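Local coordinates for protein nucleoporin NUP82 (Saccharomyces cerevisiae, PDB 3PBP) that serves as a structural component of the nuclear pore complex in budding yeast, where pore proteins can also act as docking partners for nuclear transport factors, at residues L79-N84 / K128-H133. The protein carries 1 engineered substitution. Residues are numbered along the deposited sequence; the frame is centred on the assembly and turned at random.
Sequences LLCLFN and KKVLFH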
loop_
_atom_site.group_PDB
_atom_site.type_symbol
_atom_site.label_atom_id
_atom_site.label_comp_id
_atom_site.label_asym_id
_atom_site.label_seq_id
_atom_site.Cartn_x
_atom_site.Cartn_y
_atom_site.Cartn_z
ATOM N N LEU A 79 -13.332 16.142 -8.466
ATOM C CA LEU A 79 -13.917 14.848 -8.744
ATOM C C LEU A 79 -14.389 14.075 -7.505
ATOM O O LEU A 79 -13.820 14.188 -6.406
ATOM C CB LEU A 79 -12.920 13.975 -9.495
ATOM C CG LEU A 79 -12.406 14.440 -10.840
ATOM C CD1 LEU A 79 -11.572 13.311 -11.456
ATOM C CD2 LEU A 79 -13.574 14.811 -11.723
ATOM N N LEU A 80 -15.442 13.284 -7.712
ATOM C CA LEU A 80 -16.007 12.419 -6.690
ATOM C C LEU A 80 -15.921 10.992 -7.238
ATOM O O LEU A 80 -16.030 10.758 -8.445
ATOM C CB LEU A 80 -17.463 12.769 -6.417
ATOM C CG LEU A 80 -17.715 14.077 -5.680
ATOM C CD1 LEU A 80 -19.215 14.251 -5.537
ATOM C CD2 LEU A 80 -17.028 14.076 -4.303
ATOM N N CYS A 81 -15.685 10.046 -6.344
ATOM C CA CYS A 81 -15.608 8.659 -6.729
ATOM C C CYS A 81 -16.560 7.891 -5.829
ATOM O O CYS A 81 -16.367 7.838 -4.611
ATOM C CB CYS A 81 -14.191 8.127 -6.559
ATOM S SG CYS A 81 -14.016 6.439 -7.160
ATOM N N LEU A 82 -17.604 7.324 -6.431
ATOM C CA LEU A 82 -18.601 6.562 -5.689
ATOM C C LEU A 82 -18.433 5.098 -6.081
ATOM O O LEU A 82 -18.405 4.757 -7.277
ATOM C CB LEU A 82 -20.013 7.071 -6.020
ATOM C CG LEU A 82 -20.148 8.603 -5.962
ATOM C CD1 LEU A 82 -19.707 9.169 -7.298
ATOM C CD2 LEU A 82 -21.564 9.032 -5.656
ATOM N N PHE A 83 -18.296 4.233 -5.075
ATOM C CA PHE A 83 -18.085 2.818 -5.351
ATOM C C PHE A 83 -18.563 1.864 -4.269
ATOM O O PHE A 83 -18.792 2.249 -3.123
ATOM C CB PHE A 83 -16.593 2.550 -5.584
ATOM C CG PHE A 83 -15.743 2.766 -4.355
ATOM C CD1 PHE A 83 -15.330 4.048 -3.985
ATOM C CD2 PHE A 83 -15.379 1.695 -3.546
ATOM C CE1 PHE A 83 -14.561 4.259 -2.822
ATOM C CE2 PHE A 83 -14.616 1.890 -2.382
ATOM C CZ PHE A 83 -14.208 3.172 -2.022
ATOM N N ASN A 84 -18.707 0.606 -4.660
ATOM C CA ASN A 84 -19.095 -0.447 -3.745
ATOM C C ASN A 84 -18.170 -1.624 -4.054
ATOM O O ASN A 84 -17.108 -1.444 -4.658
ATOM C CB ASN A 84 -20.573 -0.833 -3.919
ATOM C CG ASN A 84 -20.914 -1.314 -5.333
ATOM O OD1 ASN A 84 -20.050 -1.414 -6.215
ATOM N ND2 ASN A 84 -22.193 -1.621 -5.545
ATOM N N LYS A 128 -12.283 -3.659 -2.618
ATOM C CA LYS A 128 -12.157 -3.462 -1.187
ATOM C C LYS A 128 -11.962 -1.973 -0.862
ATOM O O LYS A 128 -12.589 -1.436 0.065
ATOM C CB LYS A 128 -10.980 -4.285 -0.657
ATOM C CG LYS A 128 -10.876 -4.304 0.855
ATOM C CD LYS A 128 -9.757 -5.217 1.332
ATOM C CE LYS A 128 -9.705 -5.242 2.859
ATOM N NZ LYS A 128 -8.743 -6.248 3.389
ATOM N N LYS A 129 -11.105 -1.305 -1.633
ATOM C CA LYS A 129 -10.847 0.108 -1.405
ATOM C C LYS A 129 -10.406 0.836 -2.670
ATOM O O LYS A 129 -9.783 0.240 -3.554
ATOM C CB LYS A 129 -9.782 0.284 -0.320
ATOM C CG LYS A 129 -9.693 1.704 0.169
ATOM C CD LYS A 129 -8.663 1.895 1.257
ATOM C CE LYS A 129 -8.764 3.323 1.805
ATOM N NZ LYS A 129 -7.854 3.626 2.946
ATOM N N VAL A 130 -10.738 2.127 -2.739
ATOM C CA VAL A 130 -10.383 2.987 -3.870
ATOM C C VAL A 130 -9.798 4.308 -3.394
ATOM O O VAL A 130 -10.273 4.900 -2.441
ATOM C CB VAL A 130 -11.607 3.304 -4.743
ATOM C CG1 VAL A 130 -11.209 4.259 -5.874
ATOM C CG2 VAL A 130 -12.178 2.020 -5.305
ATOM N N LEU A 131 -8.768 4.769 -4.083
ATOM C CA LEU A 131 -8.105 6.030 -3.746
ATOM C C LEU A 131 -7.720 6.785 -5.002
ATOM O O LEU A 131 -7.333 6.170 -6.001
ATOM C CB LEU A 131 -6.799 5.769 -2.995
ATOM C CG LEU A 131 -6.822 5.155 -1.610
ATOM C CD1 LEU A 131 -5.408 4.910 -1.161
ATOM C CD2 LEU A 131 -7.545 6.093 -0.675
ATOM N N PHE A 132 -7.812 8.110 -4.964
ATOM C CA PHE A 132 -7.360 8.902 -6.105
ATOM C C PHE A 132 -5.832 8.959 -5.978
ATOM O O PHE A 132 -5.303 8.970 -4.868
ATOM C CB PHE A 132 -7.882 10.322 -6.019
ATOM C CG PHE A 132 -9.219 10.515 -6.622
ATOM C CD1 PHE A 132 -9.398 10.413 -8.003
ATOM C CD2 PHE A 132 -10.311 10.813 -5.817
ATOM C CE1 PHE A 132 -10.660 10.606 -8.576
ATOM C CE2 PHE A 132 -11.576 11.009 -6.373
ATOM C CZ PHE A 132 -11.752 10.904 -7.757
ATOM N N HIS A 133 -5.111 8.980 -7.091
ATOM C CA HIS A 133 -3.667 9.087 -6.986
ATOM C C HIS A 133 -3.466 10.568 -6.666
ATOM O O HIS A 133 -3.919 11.441 -7.402
ATOM C CB HIS A 133 -2.981 8.692 -8.293
ATOM C CG HIS A 133 -1.497 8.534 -8.163
ATOM N ND1 HIS A 133 -0.652 9.595 -7.909
ATOM C CD2 HIS A 133 -0.709 7.437 -8.244
ATOM C CE1 HIS A 133 0.594 9.157 -7.844
ATOM N NE2 HIS A 133 0.587 7.851 -8.043
#
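Lys129 NZ forms a salt bridge with Asp184 OD1, while Lys129 CA lies 4.3 Å from Phe83 CE2. The contact joins two neighbouring blades of the N-terminal beta-propeller. Strand 79-83 belongs to one four-stranded blade, and strand 127-132 is an outermost strand of the next. The two segments run nearly antiparallel, at 172°. The segment axes come within 8.8 Å. No hydrogen bond links them; the interface is apolar. Phe83 CG sits between the backbone N and the carbonyl carbon (chi1 66°), which swings the ring toward Val130; chi2 then sets its face against that side chain. Val130 CG2 lies over the ring centre in a CH-pi contact, 3.6 Å from the centroid and 10° off the normal. An alanine replacing Phe83 would remove that ring and is likely to leave Val130 CG2 without its aromatic face, opening a gap between the blades. His70 meets the Phe83 ring with nearly parallel planes, and Ile88 touches Phe83, Cys81 and Val130. The other branch, Val130 CG1, meets Cys81 SG at 3.8 Å. Farther along, the side chains of Phe132 and Leu79 cross at about a right angle. Phe132 CZ reaches both Leu79 CB at 3.7 Å and Cys81 CB at 3.9 Å.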